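Local coordinates for protein glucose-6-phosphate isomerase (Chlamydia trachomatis D/UW-3/CX, PDB 6OTU) that catalyses the reversible isomerization of glucose 6-phosphate to fructose 6-phosphate as a phosphoglucose isomerase of the GPI family, at residues I81-C86 with A91-I96; S103-H108 with H121-A126; K132-R137 with H261-I266; F270-M275 with S471-Y476. One frame throughout, in Å; residues are numbered along the deposited sequence.

Interaction 1. Residues I81-C86 with A91-I96; sequences IKQMEC and AIMNRI
Cys86, on helix 80-89, and Ala91, just beyond the end of that helix, bring the two backbones within 5.1 Å from CA to CA, and a single hydrogen bond joins them: Ala91 N donates to Cys86 O at 2.8 Å, close to straight at 162°. The acceptor lies five residues back, one more than in a regular alpha-helical bond, so the chain is still tied to the last turns as it leaves the helix. Side chains close up beside this link. CB of Cys86 touches CB of Ala91 at 3.9 Å and, at the same separation, SD of Met93. This is a helix C-terminus over which the departing chain folds back, here through an inverse gamma turn centred on Ile92. Met93 reaches the helix through two bends: chi2 (-69°) lays SD beside Cys86 CB, and chi3 (-62°) turns CE toward the backbone O of Gln83, 3.9 Å away. The amide of Gln83 stands nearby, with OE1 4.2 Å from Met93 CE; OE1 is hydrogen-bonded to Arg363 and NE2 to the backbone O of Arg78. Met93 also packs on Phe485 of helix 466-487.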
loop_
_atom_site.group_PDB
_atom_site.type_symbol
_atom_site.label_atom_id
_atom_site.label_comp_id
_atom_site.label_asym_id
_atom_site.label_seq_id
_atom_site.Cartn_x
_atom_site.Cartn_y
_atom_site.Cartn_z
ATOM N N ILE A 81 19.999 -12.204 21.164
ATOM C CA ILE A 81 19.867 -13.656 21.045
ATOM C C ILE A 81 19.234 -14.255 22.304
ATOM O O ILE A 81 18.388 -15.158 22.223
ATOM C CB ILE A 81 21.239 -14.297 20.740
ATOM C CG1 ILE A 81 21.735 -13.880 19.343
ATOM C CG2 ILE A 81 21.169 -15.824 20.898
ATOM C CD1 ILE A 81 20.900 -14.408 18.178
ATOM N N LYS A 82 19.642 -13.780 23.489
ATOM C CA LYS A 82 19.057 -14.301 24.719
ATOM C C LYS A 82 17.567 -13.991 24.778
ATOM O O LYS A 82 16.765 -14.833 25.192
ATOM C CB LYS A 82 19.777 -13.737 25.946
ATOM N N GLN A 83 17.170 -12.802 24.326
ATOM C CA GLN A 83 15.750 -12.472 24.331
ATOM C C GLN A 83 14.976 -13.326 23.329
ATOM O O GLN A 83 13.834 -13.712 23.593
ATOM C CB GLN A 83 15.557 -10.979 24.050
ATOM C CG GLN A 83 16.136 -10.057 25.141
ATOM C CD GLN A 83 15.776 -8.595 24.895
ATOM O OE1 GLN A 83 14.600 -8.222 24.920
ATOM N NE2 GLN A 83 16.789 -7.765 24.633
ATOM N N MET A 84 15.578 -13.636 22.176
ATOM C CA MET A 84 14.911 -14.508 21.211
ATOM C C MET A 84 14.694 -15.898 21.795
ATOM O O MET A 84 13.609 -16.475 21.658
ATOM C CB MET A 84 15.722 -14.587 19.914
ATOM C CG MET A 84 15.149 -15.510 18.832
ATOM S SD MET A 84 13.439 -15.148 18.306
ATOM C CE MET A 84 13.574 -13.598 17.374
ATOM N N GLU A 85 15.709 -16.443 22.470
ATOM C CA GLU A 85 15.533 -17.720 23.151
ATOM C C GLU A 85 14.396 -17.638 24.153
ATOM O O GLU A 85 13.477 -18.466 24.136
ATOM C CB GLU A 85 16.813 -18.126 23.870
ATOM C CG GLU A 85 17.903 -18.633 22.992
ATOM C CD GLU A 85 19.048 -19.184 23.812
ATOM O OE1 GLU A 85 18.797 -20.117 24.615
ATOM O OE2 GLU A 85 20.184 -18.670 23.667
ATOM N N CYS A 86 14.454 -16.636 25.035
ATOM C CA CYS A 86 13.431 -16.456 26.060
ATOM C C CYS A 86 12.040 -16.449 25.440
ATOM O O CYS A 86 11.137 -17.152 25.911
ATOM C CB CYS A 86 13.707 -15.164 26.847
ATOM S SG CYS A 86 14.915 -15.399 28.231
ATOM N N ALA A 91 9.114 -17.506 27.864
ATOM C CA ALA A 91 9.159 -16.503 28.926
ATOM C C ALA A 91 8.084 -15.423 28.726
ATOM O O ALA A 91 7.541 -15.230 27.633
ATOM C CB ALA A 91 10.544 -15.856 29.002
ATOM N N ILE A 92 7.784 -14.706 29.809
ATOM C CA ILE A 92 6.789 -13.632 29.769
ATOM C C ILE A 92 7.368 -12.389 29.093
ATOM O O ILE A 92 7.863 -11.477 29.765
ATOM C CB ILE A 92 6.285 -13.296 31.187
ATOM C CG1 ILE A 92 5.904 -14.574 31.939
ATOM C CG2 ILE A 92 5.109 -12.331 31.120
ATOM C CD1 ILE A 92 4.588 -15.179 31.477
ATOM N N MET A 93 7.289 -12.324 27.765
ATOM C CA MET A 93 7.825 -11.175 27.048
ATOM C C MET A 93 6.787 -10.083 26.797
ATOM O O MET A 93 7.159 -8.925 26.576
ATOM C CB MET A 93 8.439 -11.630 25.715
ATOM C CG MET A 93 9.416 -12.806 25.839
ATOM S SD MET A 93 10.966 -12.381 26.681
ATOM C CE MET A 93 11.631 -11.137 25.564
ATOM N N ASN A 94 5.505 -10.408 26.832
ATOM C CA ASN A 94 4.452 -9.421 26.593
ATOM C C ASN A 94 4.076 -8.829 27.947
ATOM O O ASN A 94 3.151 -9.293 28.611
ATOM C CB ASN A 94 3.272 -10.086 25.895
ATOM C CG ASN A 94 2.115 -9.153 25.671
ATOM O OD1 ASN A 94 2.219 -7.952 25.904
ATOM N ND2 ASN A 94 1.001 -9.699 25.186
ATOM N N ARG A 95 4.806 -7.804 28.381
ATOM C CA ARG A 95 4.457 -7.170 29.646
ATOM C C ARG A 95 5.170 -5.835 29.779
ATOM O O ARG A 95 6.220 -5.604 29.176
ATOM C CB ARG A 95 4.799 -8.063 30.839
ATOM C CG ARG A 95 6.275 -8.241 31.077
ATOM C CD ARG A 95 6.506 -8.988 32.392
ATOM N NE ARG A 95 5.956 -8.293 33.556
ATOM C CZ ARG A 95 6.693 -7.848 34.571
ATOM N NH1 ARG A 95 8.009 -8.028 34.557
ATOM N NH2 ARG A 95 6.113 -7.230 35.600
ATOM N N ILE A 96 4.584 -4.963 30.595
ATOM C CA ILE A 96 5.164 -3.676 30.955
ATOM C C ILE A 96 5.357 -3.672 32.468
ATOM O O ILE A 96 4.393 -3.854 33.224
ATOM C CB ILE A 96 4.274 -2.500 30.510
ATOM C CG1 ILE A 96 4.129 -2.458 28.981
ATOM C CG2 ILE A 96 4.827 -1.187 31.030
ATOM C CD1 ILE A 96 5.428 -2.233 28.246
#

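Interaction 2. Residues S103-H108 with H121-A126; sequences SRPVLH and HEEAAA
The first turn of the long helix 122-148 meets the irregular chain between helices 80-89 and 110-113 where Leu107 leans on Ala124 and Glu123. Leu107 supplies both of its branches. CD2 comes up to the methyl of Ala124, with Leu107 CD2 and Ala124 CB 3.6 Å apart, while CD1 rests against the helix backbone: Leu107 CD1 is 3.9 Å from Ala124 N and 4.1 Å from Glu123 CB. The fork therefore straddles neighbouring residues of one turn. Its first torsion (chi1 -83°) sets CG beside the backbone N of Leu107, and chi2 of 166° turns the fork so that both methyls face the helix. Two residues earlier, the ring of Pro105 adds a looser touch, Pro105 CG lying 4.5 Å from Glu123 CB. Val106, between the two, packs instead on Met87 of helix 80-89 and on Phe492. Glu123 contributes its aliphatic base rather than its acid group, and the side chain is exposed. No hydrogen bond crosses between the 103-108 and 121-126 segments. Their join is a small apolar one, some 150 Å² in all, which depends on the fit of methyl groups and has little directional character; the loop's backbone bonds to Asn94 and Ser265 probably contribute the directional hold.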
loop_
_atom_site.group_PDB
_atom_site.type_symbol
_atom_site.label_atom_id
_atom_site.label_comp_id
_atom_site.label_asym_id
_atom_site.label_seq_id
_atom_site.Cartn_x
_atom_site.Cartn_y
_atom_site.Cartn_z
ATOM N N SER A 103 0.838 -9.199 30.238
ATOM C CA SER A 103 1.699 -10.063 31.061
ATOM C C SER A 103 1.550 -11.548 30.697
ATOM O O SER A 103 1.029 -12.353 31.463
ATOM C CB SER A 103 1.418 -9.840 32.553
ATOM O OG SER A 103 2.437 -10.417 33.347
ATOM N N ARG A 104 2.070 -11.925 29.532
ATOM C CA ARG A 104 1.906 -13.306 29.096
ATOM C C ARG A 104 3.029 -13.658 28.135
ATOM O O ARG A 104 3.756 -12.775 27.668
ATOM C CB ARG A 104 0.532 -13.526 28.447
ATOM C CG ARG A 104 0.211 -12.622 27.300
ATOM C CD ARG A 104 -1.292 -12.437 27.244
ATOM N NE ARG A 104 -1.769 -12.070 25.919
ATOM C CZ ARG A 104 -3.013 -11.677 25.656
ATOM N NH1 ARG A 104 -3.915 -11.601 26.629
ATOM N NH2 ARG A 104 -3.353 -11.352 24.414
ATOM N N PRO A 105 3.218 -14.948 27.849
ATOM C CA PRO A 105 4.221 -15.350 26.852
ATOM C C PRO A 105 3.802 -14.996 25.432
ATOM O O PRO A 105 2.671 -14.590 25.152
ATOM C CB PRO A 105 4.316 -16.870 27.022
ATOM C CG PRO A 105 3.089 -17.262 27.753
ATOM C CD PRO A 105 2.722 -16.104 28.616
ATOM N N VAL A 106 4.759 -15.199 24.524
ATOM C CA VAL A 106 4.701 -14.829 23.112
ATOM C C VAL A 106 5.153 -16.044 22.308
ATOM O O VAL A 106 6.357 -16.308 22.183
ATOM C CB VAL A 106 5.591 -13.596 22.851
ATOM C CG1 VAL A 106 5.665 -13.247 21.380
ATOM C CG2 VAL A 106 5.099 -12.424 23.691
ATOM N N LEU A 107 4.199 -16.812 21.778
ATOM C CA LEU A 107 4.506 -18.196 21.427
ATOM C C LEU A 107 4.045 -18.583 20.021
ATOM O O LEU A 107 3.719 -19.749 19.772
ATOM C CB LEU A 107 3.910 -19.136 22.476
ATOM C CG LEU A 107 4.818 -19.273 23.702
ATOM C CD1 LEU A 107 4.072 -19.924 24.866
ATOM C CD2 LEU A 107 6.050 -20.089 23.313
ATOM N N HIS A 108 4.062 -17.643 19.070
ATOM C CA HIS A 108 3.768 -18.023 17.691
ATOM C C HIS A 108 4.799 -19.013 17.132
ATOM O O HIS A 108 4.435 -19.870 16.317
ATOM C CB HIS A 108 3.653 -16.781 16.805
ATOM C CG HIS A 108 4.799 -15.828 16.944
ATOM N ND1 HIS A 108 4.922 -14.961 18.008
ATOM C CD2 HIS A 108 5.871 -15.603 16.147
ATOM C CE1 HIS A 108 6.022 -14.244 17.861
ATOM N NE2 HIS A 108 6.621 -14.622 16.746
ATOM N N HIS A 121 9.608 -26.574 26.846
ATOM C CA HIS A 121 9.088 -26.869 28.171
ATOM C C HIS A 121 7.948 -25.926 28.517
ATOM O O HIS A 121 7.798 -24.840 27.941
ATOM C CB HIS A 121 10.183 -26.770 29.241
ATOM C CG HIS A 121 11.451 -27.465 28.863
ATOM N ND1 HIS A 121 11.491 -28.798 28.521
ATOM C CD2 HIS A 121 12.722 -27.009 28.753
ATOM C CE1 HIS A 121 12.731 -29.134 28.211
ATOM N NE2 HIS A 121 13.499 -28.068 28.352
ATOM N N GLU A 122 7.134 -26.384 29.461
ATOM C CA GLU A 122 6.103 -25.583 30.129
ATOM C C GLU A 122 5.150 -24.978 29.101
ATOM O O GLU A 122 4.593 -25.739 28.292
ATOM C CB GLU A 122 6.830 -24.623 31.019
ATOM C CG GLU A 122 7.688 -25.412 31.956
ATOM C CD GLU A 122 8.216 -24.573 33.053
ATOM O OE1 GLU A 122 7.955 -23.354 33.003
ATOM O OE2 GLU A 122 8.901 -25.113 33.953
ATOM N N GLU A 123 4.897 -23.663 29.118
ATOM C CA GLU A 123 3.848 -23.122 28.254
ATOM C C GLU A 123 4.185 -23.350 26.787
ATOM O O GLU A 123 3.301 -23.653 25.981
ATOM C CB GLU A 123 3.632 -21.636 28.532
ATOM C CG GLU A 123 2.826 -21.324 29.769
ATOM C CD GLU A 123 3.636 -20.538 30.783
ATOM O OE1 GLU A 123 4.882 -20.693 30.783
ATOM O OE2 GLU A 123 3.036 -19.767 31.571
ATOM N N ALA A 124 5.465 -23.245 26.431
ATOM C CA ALA A 124 5.860 -23.425 25.039
ATOM C C ALA A 124 5.596 -24.850 24.571
ATOM O O ALA A 124 5.152 -25.063 23.432
ATOM C CB ALA A 124 7.333 -23.060 24.861
ATOM N N ALA A 125 5.871 -25.836 25.433
ATOM C CA ALA A 125 5.572 -27.223 25.095
ATOM C C ALA A 125 4.072 -27.450 24.955
ATOM O O ALA A 125 3.635 -28.225 24.095
ATOM C CB ALA A 125 6.147 -28.166 26.153
ATOM N N ALA A 126 3.268 -26.808 25.806
ATOM C CA ALA A 126 1.822 -26.993 25.718
ATOM C C ALA A 126 1.288 -26.443 24.406
ATOM O O ALA A 126 0.453 -27.080 23.751
ATOM C CB ALA A 126 1.124 -26.336 26.912
#

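Interaction 3. Residues K132-R137 with H261-I266; sequences KEEALR and HLWDSI
Glu134 points from helix 122-148 at the end of strand 258-262, and its carboxylate is set between His261 and Arg137. The side chains of Glu134 and His261 cross at about a right angle, with the carboxylate and imidazole planes turned 51° apart. OE1 takes the backbone N-H: His261 N lies 3.2 Å from Glu134 OE1, approaching from well above the carboxylate plane, 66° out of it. The same oxygen forms a salt bridge with the arginine one helical turn on, Arg137 NH2 to Glu134 OE1 measuring 2.8 Å, and here the carboxylate carbon sits at the guanidinium edge, in its plane. OE2 approaches the imidazole, 3.5 Å from His261 ND1, whereas NE2 of that ring is hydrogen-bonded to Asp251. The bend at chi2 of Glu134 (-58°) turns the carboxylate toward His261, while CG meets the indole, with Glu134 CG 3.8 Å from Trp263 CH2. Carboxylate and indole planes stand nearly perpendicular. Arg137 has further partners in Glu258 and the backbone O of Val259, so this buried acid belongs to a charged network that should help to keep it ionised. A helix lying against the outermost strand in this way is consistent with the alpha-beta-alpha sandwich, with a five-stranded parallel sheet, of the SIS fold, to whose clan this isomerase belongs.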
loop_
_atom_site.group_PDB
_atom_site.type_symbol
_atom_site.label_atom_id
_atom_site.label_comp_id
_atom_site.label_asym_id
_atom_site.label_seq_id
_atom_site.Cartn_x
_atom_site.Cartn_y
_atom_site.Cartn_z
ATOM N N LYS A 132 -0.003 -29.349 17.334
ATOM C CA LYS A 132 0.027 -30.635 16.644
ATOM C C LYS A 132 -1.334 -31.315 16.695
ATOM O O LYS A 132 -1.806 -31.860 15.688
ATOM C CB LYS A 132 1.108 -31.531 17.242
ATOM C CG LYS A 132 1.209 -32.856 16.535
ATOM C CD LYS A 132 2.472 -33.609 16.895
ATOM C CE LYS A 132 2.684 -34.776 15.935
ATOM N NZ LYS A 132 3.851 -35.657 16.292
ATOM N N GLU A 133 -1.996 -31.272 17.852
ATOM C CA GLU A 133 -3.340 -31.828 17.948
ATOM C C GLU A 133 -4.318 -31.094 17.036
ATOM O O GLU A 133 -5.218 -31.720 16.464
ATOM C CB GLU A 133 -3.833 -31.791 19.391
ATOM C CG GLU A 133 -3.008 -32.608 20.363
ATOM C CD GLU A 133 -3.352 -32.294 21.807
ATOM O OE1 GLU A 133 -2.527 -32.592 22.696
ATOM O OE2 GLU A 133 -4.449 -31.748 22.048
ATOM N N GLU A 134 -4.176 -29.768 16.906
ATOM C CA GLU A 134 -5.058 -29.016 16.010
ATOM C C GLU A 134 -4.824 -29.400 14.555
ATOM O O GLU A 134 -5.780 -29.589 13.795
ATOM C CB GLU A 134 -4.853 -27.506 16.190
ATOM C CG GLU A 134 -5.396 -26.953 17.506
ATOM C CD GLU A 134 -6.888 -27.217 17.698
ATOM O OE1 GLU A 134 -7.684 -26.811 16.829
ATOM O OE2 GLU A 134 -7.265 -27.826 18.726
ATOM N N ALA A 135 -3.551 -29.506 14.155
ATOM C CA ALA A 135 -3.208 -29.828 12.772
ATOM C C ALA A 135 -3.739 -31.201 12.359
ATOM O O ALA A 135 -4.237 -31.367 11.240
ATOM C CB ALA A 135 -1.696 -29.764 12.592
ATOM N N LEU A 136 -3.650 -32.201 13.238
ATOM C CA LEU A 136 -4.209 -33.490 12.857
ATOM C C LEU A 136 -5.728 -33.427 12.798
ATOM O O LEU A 136 -6.349 -34.113 11.975
ATOM C CB LEU A 136 -3.733 -34.594 13.803
ATOM C CG LEU A 136 -2.211 -34.625 14.000
ATOM C CD1 LEU A 136 -1.848 -35.142 15.389
ATOM C CD2 LEU A 136 -1.485 -35.409 12.893
ATOM N N ARG A 137 -6.344 -32.590 13.633
ATOM C CA ARG A 137 -7.770 -32.365 13.469
ATOM C C ARG A 137 -8.055 -31.659 12.154
ATOM O O ARG A 137 -9.084 -31.920 11.531
ATOM C CB ARG A 137 -8.317 -31.571 14.654
ATOM C CG ARG A 137 -8.318 -32.372 15.948
ATOM C CD ARG A 137 -8.870 -31.572 17.104
ATOM N NE ARG A 137 -10.197 -31.074 16.785
ATOM C CZ ARG A 137 -10.509 -29.786 16.699
ATOM N NH1 ARG A 137 -11.750 -29.435 16.396
ATOM N NH2 ARG A 137 -9.592 -28.858 16.923
ATOM N N HIS A 261 -8.721 -23.864 17.337
ATOM C CA HIS A 261 -8.225 -23.006 18.403
ATOM C C HIS A 261 -6.843 -22.449 18.088
ATOM O O HIS A 261 -5.994 -23.135 17.507
ATOM C CB HIS A 261 -8.139 -23.766 19.735
ATOM C CG HIS A 261 -9.415 -24.415 20.148
ATOM N ND1 HIS A 261 -9.496 -25.754 20.461
ATOM C CD2 HIS A 261 -10.662 -23.915 20.308
ATOM C CE1 HIS A 261 -10.738 -26.052 20.795
ATOM N NE2 HIS A 261 -11.467 -24.954 20.708
ATOM N N LEU A 262 -6.637 -21.203 18.489
ATOM C CA LEU A 262 -5.344 -20.663 18.870
ATOM C C LEU A 262 -5.418 -20.384 20.375
ATOM O O LEU A 262 -6.340 -20.831 21.053
ATOM C CB LEU A 262 -5.002 -19.430 18.028
ATOM C CG LEU A 262 -5.861 -18.168 18.177
ATOM C CD1 LEU A 262 -5.032 -16.943 17.792
ATOM C CD2 LEU A 262 -7.156 -18.233 17.336
ATOM N N TRP A 263 -4.445 -19.651 20.910
ATOM C CA TRP A 263 -4.377 -19.396 22.349
ATOM C C TRP A 263 -3.956 -17.949 22.586
ATOM O O TRP A 263 -3.613 -17.219 21.651
ATOM C CB TRP A 263 -3.438 -20.411 23.034
ATOM C CG TRP A 263 -3.909 -21.802 22.728
ATOM C CD1 TRP A 263 -4.801 -22.543 23.451
ATOM C CD2 TRP A 263 -3.598 -22.576 21.562
ATOM N NE1 TRP A 263 -5.042 -23.738 22.818
ATOM C CE2 TRP A 263 -4.315 -23.782 21.660
ATOM C CE3 TRP A 263 -2.780 -22.366 20.448
ATOM C CZ2 TRP A 263 -4.231 -24.777 20.690
ATOM C CZ3 TRP A 263 -2.704 -23.355 19.482
ATOM C CH2 TRP A 263 -3.422 -24.543 19.610
ATOM N N ASP A 264 -3.984 -17.538 23.859
ATOM C CA ASP A 264 -3.789 -16.129 24.210
ATOM C C ASP A 264 -2.385 -15.629 23.890
ATOM O O ASP A 264 -2.210 -14.448 23.564
ATOM C CB ASP A 264 -4.095 -15.908 25.689
ATOM C CG ASP A 264 -5.561 -15.619 25.927
ATOM O OD1 ASP A 264 -6.304 -15.537 24.925
ATOM O OD2 ASP A 264 -5.976 -15.487 27.097
ATOM N N SER A 265 -1.385 -16.502 23.967
ATOM C CA SER A 265 -0.001 -16.162 23.685
ATOM C C SER A 265 0.332 -16.163 22.192
ATOM O O SER A 265 1.519 -16.077 21.845
ATOM C CB SER A 265 0.904 -17.151 24.388
ATOM O OG SER A 265 0.577 -18.439 23.930
ATOM N N ILE A 266 -0.667 -16.313 21.325
ATOM C CA ILE A 266 -0.495 -16.277 19.879
ATOM C C ILE A 266 -1.004 -14.915 19.420
ATOM O O ILE A 266 -2.216 -14.706 19.305
ATOM C CB ILE A 266 -1.245 -17.414 19.174
ATOM C CG1 ILE A 266 -0.889 -18.791 19.749
ATOM C CG2 ILE A 266 -1.000 -17.361 17.652
ATOM C CD1 ILE A 266 0.625 -19.080 19.851
#

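Interaction 4. Residues F270-M275 with S471-Y476; sequences FSATSM and SLLAFY
Ala272 and Leu473 form the nearest CA pair, 8.6 Å apart, between a type I turn running from Ser271 to Ser274 and the first half of helix 466-487. Side chains bridge that gap. Leu473 swings CG away from its own N (chi1 180°), extends from the helix toward the turn and presents one branch to two residues: CD2 of Leu473 lies 3.8 Å from Ala272 CB and 4.0 Å from Thr273 CG2. Thr273 uses its two branches differently. Its methyl meets the leucine, while OG1 is hydrogen-bonded to Thr111 and Arg112. Phe293 and His348 also pack on Leu473, placing it among several helices. The turn is fixed from within, since Ser271 O accepts both Ser274 N at 2.9 Å and Ser274 OG at 2.6 Å, the hydroxyl arriving in the carbonyl plane on a lone pair. That hydroxyl also caps the N-terminus of helix 275-285 through Val276 N. Just upstream, Gly268 and Arg269 line the glucose-6-phosphate pocket, and Gly268 O is held by Ser271 OG. Between the segments themselves the contact is purely apolar and buried, so it adds non-directional packing to a turn already held by hydrogen bonds within it and to its neighbours.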
loop_
_atom_site.group_PDB
_atom_site.type_symbol
_atom_site.label_atom_id
_atom_site.label_comp_id
_atom_site.label_asym_id
_atom_site.label_seq_id
_atom_site.Cartn_x
_atom_site.Cartn_y
_atom_site.Cartn_z
ATOM N N PHE A 270 0.883 -12.403 14.356
ATOM C CA PHE A 270 1.820 -13.510 14.235
ATOM C C PHE A 270 1.098 -14.848 14.094
ATOM O O PHE A 270 1.692 -15.889 14.373
ATOM C CB PHE A 270 2.765 -13.559 15.440
ATOM C CG PHE A 270 3.489 -12.265 15.724
ATOM C CD1 PHE A 270 4.645 -11.943 15.056
ATOM C CD2 PHE A 270 3.022 -11.390 16.688
ATOM C CE1 PHE A 270 5.313 -10.763 15.325
ATOM C CE2 PHE A 270 3.693 -10.210 16.964
ATOM C CZ PHE A 270 4.849 -9.909 16.284
ATOM N N SER A 271 -0.164 -14.854 13.672
ATOM C CA SER A 271 -0.981 -16.058 13.791
ATOM C C SER A 271 -1.164 -16.824 12.479
ATOM O O SER A 271 -1.879 -17.834 12.462
ATOM C CB SER A 271 -2.346 -15.695 14.389
ATOM O OG SER A 271 -3.120 -14.966 13.462
ATOM N N ALA A 272 -0.528 -16.386 11.387
ATOM C CA ALA A 272 -0.723 -17.050 10.099
ATOM C C ALA A 272 -0.284 -18.516 10.122
ATOM O O ALA A 272 -0.822 -19.319 9.357
ATOM C CB ALA A 272 0.018 -16.297 8.994
ATOM N N THR A 273 0.673 -18.895 10.979
ATOM C CA THR A 273 1.073 -20.300 11.082
ATOM C C THR A 273 0.206 -21.108 12.046
ATOM O O THR A 273 0.428 -22.318 12.186
ATOM C CB THR A 273 2.529 -20.440 11.532
ATOM O OG1 THR A 273 2.684 -19.856 12.834
ATOM C CG2 THR A 273 3.486 -19.797 10.545
ATOM N N SER A 274 -0.742 -20.471 12.735
ATOM C CA SER A 274 -1.692 -21.185 13.570
ATOM C C SER A 274 -2.883 -21.594 12.702
ATOM O O SER A 274 -2.846 -21.492 11.471
ATOM C CB SER A 274 -2.123 -20.327 14.763
ATOM O OG SER A 274 -2.967 -19.263 14.359
ATOM N N MET A 275 -3.970 -22.046 13.331
ATOM C CA MET A 275 -5.161 -22.364 12.558
ATOM C C MET A 275 -5.794 -21.134 11.900
ATOM O O MET A 275 -6.662 -21.303 11.034
ATOM C CB MET A 275 -6.178 -23.069 13.449
ATOM C CG MET A 275 -5.679 -24.398 14.037
ATOM S SD MET A 275 -5.062 -25.578 12.803
ATOM C CE MET A 275 -6.483 -25.680 11.751
ATOM N N SER A 471 9.275 -19.411 5.305
ATOM C CA SER A 471 10.534 -18.843 5.770
ATOM C C SER A 471 10.501 -17.319 5.709
ATOM O O SER A 471 10.974 -16.646 6.633
ATOM C CB SER A 471 11.696 -19.402 4.943
ATOM O OG SER A 471 11.844 -20.798 5.170
ATOM N N LEU A 472 9.943 -16.761 4.628
ATOM C CA LEU A 472 9.867 -15.310 4.487
ATOM C C LEU A 472 8.998 -14.699 5.572
ATOM O O LEU A 472 9.328 -13.643 6.125
ATOM C CB LEU A 472 9.311 -14.940 3.114
ATOM C CG LEU A 472 10.280 -14.545 2.002
ATOM C CD1 LEU A 472 9.511 -14.408 0.702
ATOM C CD2 LEU A 472 11.005 -13.249 2.340
ATOM N N LEU A 473 7.869 -15.341 5.874
ATOM C CA LEU A 473 7.023 -14.865 6.959
ATOM C C LEU A 473 7.794 -14.846 8.269
ATOM O O LEU A 473 7.869 -13.808 8.936
ATOM C CB LEU A 473 5.775 -15.736 7.073
ATOM C CG LEU A 473 4.787 -15.366 8.177
ATOM C CD1 LEU A 473 4.061 -14.090 7.796
ATOM C CD2 LEU A 473 3.798 -16.481 8.359
ATOM N N ALA A 474 8.414 -15.981 8.635
ATOM C CA ALA A 474 9.118 -16.049 9.910
ATOM C C ALA A 474 10.292 -15.075 9.940
ATOM O O ALA A 474 10.596 -14.489 10.987
ATOM C CB ALA A 474 9.604 -17.487 10.184
ATOM N N PHE A 475 10.949 -14.894 8.798
ATOM C CA PHE A 475 12.033 -13.931 8.676
ATOM C C PHE A 475 11.626 -12.555 9.176
ATOM O O PHE A 475 12.341 -11.933 9.966
ATOM C CB PHE A 475 12.463 -13.854 7.222
ATOM C CG PHE A 475 13.414 -12.756 6.935
ATOM C CD1 PHE A 475 14.749 -12.868 7.299
ATOM C CD2 PHE A 475 12.995 -11.620 6.254
ATOM C CE1 PHE A 475 15.657 -11.850 7.006
ATOM C CE2 PHE A 475 13.888 -10.597 5.960
ATOM C CZ PHE A 475 15.223 -10.715 6.324
ATOM N N TYR A 476 10.480 -12.056 8.704
ATOM C CA TYR A 476 10.058 -10.714 9.070
ATOM C C TYR A 476 9.519 -10.679 10.493
ATOM O O TYR A 476 9.727 -9.693 11.211
ATOM C CB TYR A 476 9.023 -10.193 8.066
ATOM C CG TYR A 476 9.670 -9.466 6.906
ATOM C CD1 TYR A 476 10.163 -8.179 7.073
ATOM C CD2 TYR A 476 9.833 -10.081 5.655
ATOM C CE1 TYR A 476 10.778 -7.508 6.029
ATOM C CE2 TYR A 476 10.454 -9.420 4.604
ATOM C CZ TYR A 476 10.922 -8.126 4.798
ATOM O OH TYR A 476 11.530 -7.416 3.780
#

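Overall arrangement
Interaction 4 is the core contact, about 7 Å from the centre of the chain, whereas the centres of the other three lie 19 to 21 Å out; interaction 1 is a surface contact, and interactions 2 and 3 are partly buried. Helix 122-148 serves both interactions 2 and 3, whose loops are also joined by Leu107 N and Ser265 O, 2.8 Å apart. A similar backbone link, Asn94 O to Arg104 N, ties interaction 1 to interaction 2. Met275 touches Glu134, connecting interactions 3 and 4. Chemistry varies with position: a backbone bond with sulfur packing at a helix end, methyl contacts in 2 and 4, and a partly buried charged network beside the edge strand in 3.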